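Local coordinates for hypothetical protein EF2904 (Enterococcus faecalis, PDB 2AZ4), which binds two zinc ions in a metallo-beta-lactamase fold and is probably a metal-dependent hydrolase, perhaps an exonuclease that binds RNA, at residues T7-H12 with T21-A26; H31-F36 with Q84-F89; F183-G188 with E211-E216. One frame throughout, in Å; residues are numbered along the deposited sequence.

Contact 1: residues T7-H12 with T21-A26; sequences TTVTFH and TVIEVA
Glu24 reaches His12 because its CG stands anti to the backbone N (chi1 179°) and the chain runs on extended, while His12 swings its ring back over the sheet with CG beside its own backbone N (chi1 -70°). NE2 of His12 then donates to OE1 of Glu24 at 2.7 Å. The acceptor lies almost exactly in the imidazole plane, the carboxylate is turned only 20° from the ring, and OE1 uses its anti lone pair, so the ring is fixed in rotation as well as in place. The CG2 methyl of Thr10 sits over one face of that ring, toward the rim, and CB of Glu24 comes at its edge, 3.4 Å from NE2. A water lies 2.9 Å from both OE1 of Glu24 and OG1 of Thr10. Pro61 and Leu63 pack on His12 from outside the pair of strands.

In the backbone that carries this polar face, Thr8 and Ala26 exchange two hydrogen bonds, as do Thr10 and Glu24; Thr8 N to Ala26 O measures 2.9 Å. The reverse face is apolar. CG1 of Val9 meets CG2 of Ile23 at 3.7 Å, and Phe11 lies alongside Ile23, pointing the same way, with CD1 3.7 Å from CG1 of Ile23. Ile184 of the second sheet packs against Val9 and Val25. Together these strands form an antiparallel beta hairpin in one sheet of the metallo-beta-lactamase beta sandwich, one face polar and the other turned into the core.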
loop_
_atom_site.group_PDB
_atom_site.type_symbol
_atom_site.label_atom_id
_atom_site.label_comp_id
_atom_site.label_asym_id
_atom_site.label_seq_id
_atom_site.Cartn_x
_atom_site.Cartn_y
_atom_site.Cartn_z
ATOM N N THR A 7 -27.512 4.960 10.638
ATOM C CA THR A 7 -26.243 4.823 9.925
ATOM C C THR A 7 -25.712 3.453 10.336
ATOM O O THR A 7 -25.516 3.190 11.522
ATOM C CB THR A 7 -25.245 5.969 10.265
ATOM O OG1 THR A 7 -25.775 7.233 9.835
ATOM C CG2 THR A 7 -23.898 5.754 9.572
ATOM N N THR A 8 -25.519 2.556 9.380
ATOM C CA THR A 8 -25.009 1.222 9.708
ATOM C C THR A 8 -23.615 0.984 9.104
ATOM O O THR A 8 -23.402 1.233 7.916
ATOM C CB THR A 8 -25.987 0.110 9.234
ATOM O OG1 THR A 8 -27.291 0.373 9.756
ATOM C CG2 THR A 8 -25.542 -1.275 9.741
ATOM N N VAL A 9 -22.695 0.497 9.928
ATOM C CA VAL A 9 -21.359 0.086 9.522
ATOM C C VAL A 9 -21.262 -1.444 9.563
ATOM O O VAL A 9 -21.556 -2.053 10.594
ATOM C CB VAL A 9 -20.275 0.663 10.478
ATOM C CG1 VAL A 9 -18.889 0.453 9.924
ATOM C CG2 VAL A 9 -20.501 2.147 10.773
ATOM N N THR A 10 -20.841 -2.061 8.459
ATOM C CA THR A 10 -20.740 -3.513 8.360
ATOM C C THR A 10 -19.324 -3.895 8.029
ATOM O O THR A 10 -18.755 -3.375 7.062
ATOM C CB THR A 10 -21.607 -4.117 7.244
ATOM O OG1 THR A 10 -22.951 -3.653 7.347
ATOM C CG2 THR A 10 -21.614 -5.654 7.334
ATOM N N PHE A 11 -18.777 -4.823 8.804
ATOM C CA PHE A 11 -17.416 -5.323 8.608
ATOM C C PHE A 11 -17.440 -6.613 7.799
ATOM O O PHE A 11 -17.393 -7.726 8.338
ATOM C CB PHE A 11 -16.696 -5.468 9.953
ATOM C CG PHE A 11 -16.567 -4.162 10.678
ATOM C CD1 PHE A 11 -15.408 -3.372 10.529
ATOM C CD2 PHE A 11 -17.624 -3.679 11.468
ATOM C CE1 PHE A 11 -15.306 -2.135 11.162
ATOM C CE2 PHE A 11 -17.528 -2.438 12.105
ATOM C CZ PHE A 11 -16.365 -1.662 11.949
ATOM N N HIS A 12 -17.553 -6.435 6.485
ATOM C CA HIS A 12 -17.705 -7.548 5.555
ATOM C C HIS A 12 -16.517 -8.478 5.505
ATOM O O HIS A 12 -16.701 -9.679 5.355
ATOM C CB HIS A 12 -18.000 -7.009 4.139
ATOM C CG HIS A 12 -19.363 -6.392 4.000
ATOM N ND1 HIS A 12 -20.524 -7.135 4.074
ATOM C CD2 HIS A 12 -19.750 -5.112 3.770
ATOM C CE1 HIS A 12 -21.567 -6.340 3.894
ATOM N NE2 HIS A 12 -21.124 -5.103 3.729
ATOM N N THR A 21 -9.581 -5.734 4.039
ATOM C CA THR A 21 -10.601 -4.887 4.693
ATOM C C THR A 21 -11.638 -4.401 3.702
ATOM O O THR A 21 -11.315 -3.731 2.716
ATOM C CB THR A 21 -10.002 -3.655 5.398
ATOM O OG1 THR A 21 -9.066 -4.081 6.384
ATOM C CG2 THR A 21 -11.076 -2.867 6.119
ATOM N N VAL A 22 -12.891 -4.762 3.946
ATOM C CA VAL A 22 -13.983 -4.214 3.165
ATOM C C VAL A 22 -15.056 -3.868 4.182
ATOM O O VAL A 22 -15.629 -4.754 4.835
ATOM C CB VAL A 22 -14.532 -5.202 2.099
ATOM C CG1 VAL A 22 -15.688 -4.579 1.335
ATOM C CG2 VAL A 22 -13.414 -5.673 1.131
ATOM N N ILE A 23 -15.301 -2.575 4.322
ATOM C CA ILE A 23 -16.285 -2.078 5.245
ATOM C C ILE A 23 -17.299 -1.325 4.427
ATOM O O ILE A 23 -16.940 -0.647 3.458
ATOM C CB ILE A 23 -15.614 -1.165 6.321
ATOM C CG1 ILE A 23 -14.669 -2.014 7.197
ATOM C CG2 ILE A 23 -16.630 -0.400 7.124
ATOM C CD1 ILE A 23 -13.640 -1.191 7.990
ATOM N N GLU A 24 -18.555 -1.469 4.830
ATOM C CA GLU A 24 -19.673 -0.731 4.277
ATOM C C GLU A 24 -20.220 0.256 5.287
ATOM O O GLU A 24 -20.370 -0.059 6.475
ATOM C CB GLU A 24 -20.794 -1.686 3.869
ATOM C CG GLU A 24 -22.007 -0.980 3.301
ATOM C CD GLU A 24 -23.131 -1.941 2.946
ATOM O OE1 GLU A 24 -22.960 -3.159 3.135
ATOM O OE2 GLU A 24 -24.190 -1.476 2.482
ATOM N N VAL A 25 -20.513 1.450 4.803
ATOM C CA VAL A 25 -21.220 2.450 5.575
ATOM C C VAL A 25 -22.464 2.785 4.783
ATOM O O VAL A 25 -22.371 3.178 3.620
ATOM C CB VAL A 25 -20.380 3.724 5.856
ATOM C CG1 VAL A 25 -21.214 4.732 6.665
ATOM C CG2 VAL A 25 -19.123 3.367 6.651
ATOM N N ALA A 26 -23.624 2.588 5.402
ATOM C CA ALA A 26 -24.919 2.809 4.740
ATOM C C ALA A 26 -25.833 3.758 5.513
ATOM O O ALA A 26 -25.900 3.713 6.746
ATOM C CB ALA A 26 -25.625 1.497 4.518
HETATM O O HOH W 1 -28.424 1.917 7.809
HETATM O O HOH W 2 -24.558 -4.622 5.105
#

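Contact 2: residues H31-F36 with Q84-F89; sequences HIFFDF and QHTAVF
Strand 31-34 and strand 85-89 run parallel, their axes 19° apart and 4.7 Å at closest approach, with His31 beside Thr86, Ile32 beside Ala87 and Phe33 beside Val88. Four backbone bonds lace them: His31 N to His85 O, Ala87 N to His31 O, Phe33 N to Ala87 O, and Phe89 N to Phe33 O, the last at 2.9 Å. The bond from Ala87 N is the longest of the four, 3.3 Å; it and the bond from Phe33 N are the more bent pair.

On one face His31 and Thr86 lie side by side, pointing the same way, and Tyr83 stacks on the imidazole. Phe33 presents CE2 over the centre of the His31 ring, and the same CE2 is 4.1 Å from CG2 of Thr86. Further along, CB of Phe33 meets CG2 of Val88, whose other methyl, CG1, lies 4.0 Å from CD1 of Phe36; these last two side chains cross at about a right angle. On the other face, with Ile32 and Ala87, CG2 of Ile32 touches the edge of the Phe89 ring at CE2, 3.8 Å away. Leu175 and Ile177 of the second sheet cover this side.

After a cis peptide, Asp35 leaves the strand. Its OD1 accepts from Ser91 N, and OD2 is shared by Tyr186 OH and His97 ND1. His97 is a zinc ligand, so Asp35 acts as a second-shell carboxylate that orients it and would probably make its imidazole a stronger donor to the metal.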
loop_
_atom_site.group_PDB
_atom_site.type_symbol
_atom_site.label_atom_id
_atom_site.label_comp_id
_atom_site.label_asym_id
_atom_site.label_seq_id
_atom_site.Cartn_x
_atom_site.Cartn_y
_atom_site.Cartn_z
ATOM N N HIS A 31 -24.845 3.938 0.043
ATOM C CA HIS A 31 -23.811 3.222 0.774
ATOM C C HIS A 31 -22.452 3.341 0.111
ATOM O O HIS A 31 -22.358 3.500 -1.112
ATOM C CB HIS A 31 -24.212 1.748 1.100
ATOM C CG HIS A 31 -24.425 0.855 -0.088
ATOM N ND1 HIS A 31 -24.477 1.311 -1.390
ATOM C CD2 HIS A 31 -24.625 -0.486 -0.155
ATOM C CE1 HIS A 31 -24.685 0.288 -2.206
ATOM N NE2 HIS A 31 -24.770 -0.812 -1.482
ATOM N N ILE A 32 -21.417 3.316 0.939
ATOM C CA ILE A 32 -20.035 3.353 0.492
ATOM C C ILE A 32 -19.283 2.133 1.013
ATOM O O ILE A 32 -19.699 1.511 1.995
ATOM C CB ILE A 32 -19.293 4.640 0.918
ATOM C CG1 ILE A 32 -19.184 4.731 2.446
ATOM C CG2 ILE A 32 -19.980 5.845 0.310
ATOM C CD1 ILE A 32 -18.315 5.881 2.971
ATOM N N PHE A 33 -18.211 1.777 0.319
ATOM C CA PHE A 33 -17.379 0.646 0.687
ATOM C C PHE A 33 -15.930 1.106 0.599
ATOM O O PHE A 33 -15.622 2.007 -0.194
ATOM C CB PHE A 33 -17.573 -0.555 -0.267
ATOM C CG PHE A 33 -18.995 -1.141 -0.285
ATOM C CD1 PHE A 33 -19.278 -2.343 0.357
ATOM C CD2 PHE A 33 -20.015 -0.517 -0.979
ATOM C CE1 PHE A 33 -20.590 -2.891 0.328
ATOM C CE2 PHE A 33 -21.333 -1.057 -1.003
ATOM C CZ PHE A 33 -21.599 -2.243 -0.352
ATOM N N PHE A 34 -15.065 0.461 1.382
ATOM C CA PHE A 34 -13.614 0.703 1.423
ATOM C C PHE A 34 -12.982 -0.386 2.283
ATOM O O PHE A 34 -13.588 -0.833 3.248
ATOM C CB PHE A 34 -13.285 2.080 2.030
ATOM C CG PHE A 34 -13.987 2.357 3.346
ATOM C CD1 PHE A 34 -15.234 2.988 3.372
ATOM C CD2 PHE A 34 -13.402 1.980 4.558
ATOM C CE1 PHE A 34 -15.891 3.231 4.564
ATOM C CE2 PHE A 34 -14.053 2.239 5.774
ATOM C CZ PHE A 34 -15.293 2.849 5.777
ATOM N N ASP A 35 -11.788 -0.859 1.931
ATOM C CA ASP A 35 -11.191 -0.679 0.610
ATOM C C ASP A 35 -11.724 -1.796 -0.299
ATOM O O ASP A 35 -12.928 -2.083 -0.266
ATOM C CB ASP A 35 -9.655 -0.692 0.737
ATOM C CG ASP A 35 -9.129 0.537 1.477
ATOM O OD1 ASP A 35 -9.644 1.653 1.211
ATOM O OD2 ASP A 35 -8.186 0.416 2.297
ATOM N N PHE A 36 -10.860 -2.415 -1.109
ATOM C CA PHE A 36 -11.310 -3.414 -2.091
ATOM C C PHE A 36 -10.194 -4.403 -2.510
ATOM O O PHE A 36 -9.952 -4.608 -3.696
ATOM C CB PHE A 36 -11.896 -2.710 -3.333
ATOM C CG PHE A 36 -13.114 -3.391 -3.882
ATOM C CD1 PHE A 36 -14.315 -3.361 -3.171
ATOM C CD2 PHE A 36 -13.065 -4.072 -5.080
ATOM C CE1 PHE A 36 -15.451 -3.993 -3.657
ATOM C CE2 PHE A 36 -14.208 -4.718 -5.588
ATOM C CZ PHE A 36 -15.396 -4.683 -4.873
ATOM N N GLN A 84 -29.775 3.545 -4.178
ATOM C CA GLN A 84 -29.735 4.444 -5.337
ATOM C C GLN A 84 -28.337 4.988 -5.610
ATOM O O GLN A 84 -28.021 5.305 -6.763
ATOM C CB GLN A 84 -30.709 5.614 -5.173
ATOM C CG GLN A 84 -32.176 5.216 -5.389
ATOM C CD GLN A 84 -32.413 4.651 -6.778
ATOM O OE1 GLN A 84 -32.768 3.474 -6.937
ATOM N NE2 GLN A 84 -32.187 5.478 -7.793
ATOM N N HIS A 85 -27.519 5.093 -4.555
ATOM C CA HIS A 85 -26.184 5.721 -4.633
ATOM C C HIS A 85 -25.161 4.798 -3.999
ATOM O O HIS A 85 -25.309 4.413 -2.845
ATOM C CB HIS A 85 -26.150 7.073 -3.897
ATOM C CG HIS A 85 -27.268 7.999 -4.269
ATOM N ND1 HIS A 85 -27.248 8.777 -5.407
ATOM C CD2 HIS A 85 -28.439 8.283 -3.644
ATOM C CE1 HIS A 85 -28.364 9.482 -5.480
ATOM N NE2 HIS A 85 -29.100 9.205 -4.420
ATOM N N THR A 86 -24.129 4.439 -4.770
ATOM C CA THR A 86 -23.109 3.514 -4.316
ATOM C C THR A 86 -21.775 4.075 -4.759
ATOM O O THR A 86 -21.678 4.648 -5.850
ATOM C CB THR A 86 -23.293 2.112 -4.950
ATOM O OG1 THR A 86 -24.629 1.622 -4.705
ATOM C CG2 THR A 86 -22.259 1.128 -4.380
ATOM N N ALA A 87 -20.746 3.912 -3.927
ATOM C CA ALA A 87 -19.391 4.282 -4.341
ATOM C C ALA A 87 -18.361 3.528 -3.537
ATOM O O ALA A 87 -18.632 3.084 -2.407
ATOM C CB ALA A 87 -19.164 5.805 -4.176
ATOM N N VAL A 88 -17.155 3.426 -4.095
ATOM C CA VAL A 88 -16.098 2.697 -3.431
ATOM C C VAL A 88 -14.897 3.631 -3.340
ATOM O O VAL A 88 -14.601 4.367 -4.274
ATOM C CB VAL A 88 -15.714 1.340 -4.147
ATOM C CG1 VAL A 88 -14.516 0.658 -3.472
ATOM C CG2 VAL A 88 -16.864 0.362 -4.190
ATOM N N PHE A 89 -14.208 3.574 -2.208
ATOM C CA PHE A 89 -13.022 4.388 -1.979
ATOM C C PHE A 89 -11.840 3.492 -1.727
ATOM O O PHE A 89 -11.974 2.394 -1.137
ATOM C CB PHE A 89 -13.250 5.342 -0.796
ATOM C CG PHE A 89 -14.315 6.345 -1.042
ATOM C CD1 PHE A 89 -13.985 7.639 -1.446
ATOM C CD2 PHE A 89 -15.659 6.012 -0.889
ATOM C CE1 PHE A 89 -14.993 8.589 -1.694
ATOM C CE2 PHE A 89 -16.681 6.946 -1.145
ATOM C CZ PHE A 89 -16.346 8.235 -1.562
#

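Contact 3: residues F183-G188 with E211-E216; sequences FITYTG and ELLMME
Ile184 and Leu212 stand side by side, pointing the same way, on neighbouring parallel strands of a beta-alpha-beta unit whose crossover is helix 197-207. CG2 of Ile184 presses on CB of Leu212 at 3.5 Å, tighter than usual for two carbons. Met214 crosses Ile184 at a slant: bent at chi3 (-66°), it turns its CE methyl back to within 3.7 Å of CD1 of Ile184. Tyr186, next on this face, puts CD1 4.2 Å from CB of Met214, and its ring carries Gly188 N over the centre of one face.

On the opposite face, CD1 of Leu213 touches two threonine methyls, 3.8 Å from CG2 of Thr185 and 3.7 Å from CG2 of Thr187. Leu213 meets Thr187 at about a right angle, while helix 385-395 covers the same side.

Four backbone bonds join Glu211 N to Phe183 O, Thr185 N to Leu212 O, Met214 N to Thr185 O and Thr187 N to Met214 O. Glu216 CG rests on Gly188 O near the zinc ligands Asp189 and His404, and its OE1 accepts from His382 ND1. With OG1 between its backbone N and carbonyl carbon, Thr187 accepts from Glu216 N at 3.3 Å and donates to Gly188 O at 2.8 Å.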
loop_
_atom_site.group_PDB
_atom_site.type_symbol
_atom_site.label_atom_id
_atom_site.label_comp_id
_atom_site.label_asym_id
_atom_site.label_seq_id
_atom_site.Cartn_x
_atom_site.Cartn_y
_atom_site.Cartn_z
ATOM N N PHE A 183 -20.249 11.004 12.594
ATOM C CA PHE A 183 -18.923 11.306 12.085
ATOM C C PHE A 183 -18.042 10.130 12.466
ATOM O O PHE A 183 -17.807 9.878 13.656
ATOM C CB PHE A 183 -18.396 12.600 12.733
ATOM C CG PHE A 183 -16.925 12.877 12.474
ATOM C CD1 PHE A 183 -16.333 12.549 11.249
ATOM C CD2 PHE A 183 -16.146 13.490 13.443
ATOM C CE1 PHE A 183 -14.976 12.795 11.015
ATOM C CE2 PHE A 183 -14.789 13.763 13.215
ATOM C CZ PHE A 183 -14.200 13.418 12.005
ATOM N N ILE A 184 -17.575 9.398 11.452
ATOM C CA ILE A 184 -16.706 8.248 11.661
ATOM C C ILE A 184 -15.452 8.358 10.774
ATOM O O ILE A 184 -15.424 9.130 9.835
ATOM C CB ILE A 184 -17.458 6.918 11.471
ATOM C CG1 ILE A 184 -17.838 6.693 10.006
ATOM C CG2 ILE A 184 -18.693 6.873 12.401
ATOM C CD1 ILE A 184 -18.430 5.323 9.761
ATOM N N THR A 185 -14.416 7.598 11.100
ATOM C CA THR A 185 -13.116 7.787 10.496
ATOM C C THR A 185 -12.463 6.443 10.238
ATOM O O THR A 185 -12.467 5.577 11.107
ATOM C CB THR A 185 -12.204 8.618 11.437
ATOM O OG1 THR A 185 -12.815 9.897 11.673
ATOM C CG2 THR A 185 -10.842 8.822 10.810
ATOM N N TYR A 186 -11.905 6.290 9.033
ATOM C CA TYR A 186 -11.173 5.110 8.619
ATOM C C TYR A 186 -9.743 5.546 8.354
ATOM O O TYR A 186 -9.523 6.393 7.508
ATOM C CB TYR A 186 -11.794 4.558 7.341
ATOM C CG TYR A 186 -10.994 3.437 6.715
ATOM C CD1 TYR A 186 -10.673 2.278 7.444
ATOM C CD2 TYR A 186 -10.518 3.549 5.404
ATOM C CE1 TYR A 186 -9.934 1.239 6.857
ATOM C CE2 TYR A 186 -9.779 2.527 4.813
ATOM C CZ TYR A 186 -9.493 1.375 5.538
ATOM O OH TYR A 186 -8.775 0.359 4.956
ATOM N N THR A 187 -8.776 5.000 9.086
ATOM C CA THR A 187 -7.400 5.519 9.001
ATOM C C THR A 187 -6.663 5.113 7.729
ATOM O O THR A 187 -5.712 5.783 7.322
ATOM C CB THR A 187 -6.508 5.072 10.212
ATOM O OG1 THR A 187 -6.427 3.641 10.258
ATOM C CG2 THR A 187 -7.058 5.603 11.509
ATOM N N GLY A 188 -7.090 4.006 7.130
ATOM C CA GLY A 188 -6.285 3.321 6.130
ATOM C C GLY A 188 -5.044 2.833 6.849
ATOM O O GLY A 188 -5.090 2.554 8.063
ATOM N N GLU A 211 -16.715 9.831 16.286
ATOM C CA GLU A 211 -17.549 8.882 17.039
ATOM C C GLU A 211 -17.074 7.463 16.892
ATOM O O GLU A 211 -17.278 6.640 17.771
ATOM C CB GLU A 211 -18.983 8.937 16.559
ATOM C CG GLU A 211 -19.592 10.280 16.715
ATOM C CD GLU A 211 -20.930 10.389 16.046
ATOM O OE1 GLU A 211 -21.231 11.517 15.570
ATOM O OE2 GLU A 211 -21.666 9.364 16.011
ATOM N N LEU A 212 -16.448 7.155 15.765
ATOM C CA LEU A 212 -16.005 5.805 15.531
ATOM C C LEU A 212 -14.739 5.824 14.681
ATOM O O LEU A 212 -14.780 6.184 13.495
ATOM C CB LEU A 212 -17.119 5.009 14.848
ATOM C CG LEU A 212 -16.922 3.502 14.747
ATOM C CD1 LEU A 212 -17.360 2.814 16.054
ATOM C CD2 LEU A 212 -17.742 2.998 13.574
ATOM N N LEU A 213 -13.624 5.453 15.312
ATOM C CA LEU A 213 -12.322 5.399 14.670
ATOM C C LEU A 213 -11.974 3.965 14.293
ATOM O O LEU A 213 -11.656 3.150 15.163
ATOM C CB LEU A 213 -11.245 5.976 15.600
ATOM C CG LEU A 213 -9.788 5.980 15.088
ATOM C CD1 LEU A 213 -9.720 6.796 13.833
ATOM C CD2 LEU A 213 -8.850 6.581 16.137
ATOM N N MET A 214 -12.038 3.676 12.997
ATOM C CA MET A 214 -11.652 2.390 12.432
ATOM C C MET A 214 -10.167 2.456 12.060
ATOM O O MET A 214 -9.806 3.057 11.057
ATOM C CB MET A 214 -12.546 2.031 11.227
ATOM C CG MET A 214 -14.040 1.818 11.609
ATOM S SD MET A 214 -15.265 1.905 10.279
ATOM C CE MET A 214 -15.107 3.623 9.825
ATOM N N MET A 215 -9.322 1.848 12.891
ATOM C CA MET A 215 -7.873 2.055 12.845
ATOM C C MET A 215 -7.043 0.780 12.725
ATOM O O MET A 215 -7.263 -0.192 13.459
ATOM C CB MET A 215 -7.430 2.862 14.082
ATOM C CG MET A 215 -5.909 3.041 14.255
ATOM S SD MET A 215 -5.604 4.263 15.555
ATOM C CE MET A 215 -3.815 4.306 15.562
ATOM N N GLU A 216 -6.058 0.813 11.821
ATOM C CA GLU A 216 -5.100 -0.267 11.657
ATOM C C GLU A 216 -4.279 -0.561 12.922
ATOM O O GLU A 216 -4.083 0.315 13.785
ATOM C CB GLU A 216 -4.144 0.026 10.485
ATOM C CG GLU A 216 -3.227 1.203 10.737
ATOM C CD GLU A 216 -1.773 0.864 10.484
ATOM O OE1 GLU A 216 -1.212 1.382 9.500
ATOM O OE2 GLU A 216 -1.178 0.091 11.274
#

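How the contacts relate
From the N terminus, contact 1 closes the short loop of the hairpin between residues 12 and 21. The chain then turns straight into strand 30-34, which bonds to strand 22-27 through Ile23 N and Phe34 O, and contact 2 closes the longer loop that returns at 84-89. Contact 3 comes last, bridging the helical crossover between 188 and 211. The three follow in series, none nesting within or crossing another. Contacts 1 and 2 build one mixed sheet, contact 3 the other. The two sheets meet where Val9 packs on Met214 and Leu212 and, nearer the zinc site, where Phe34 packs on Tyr186.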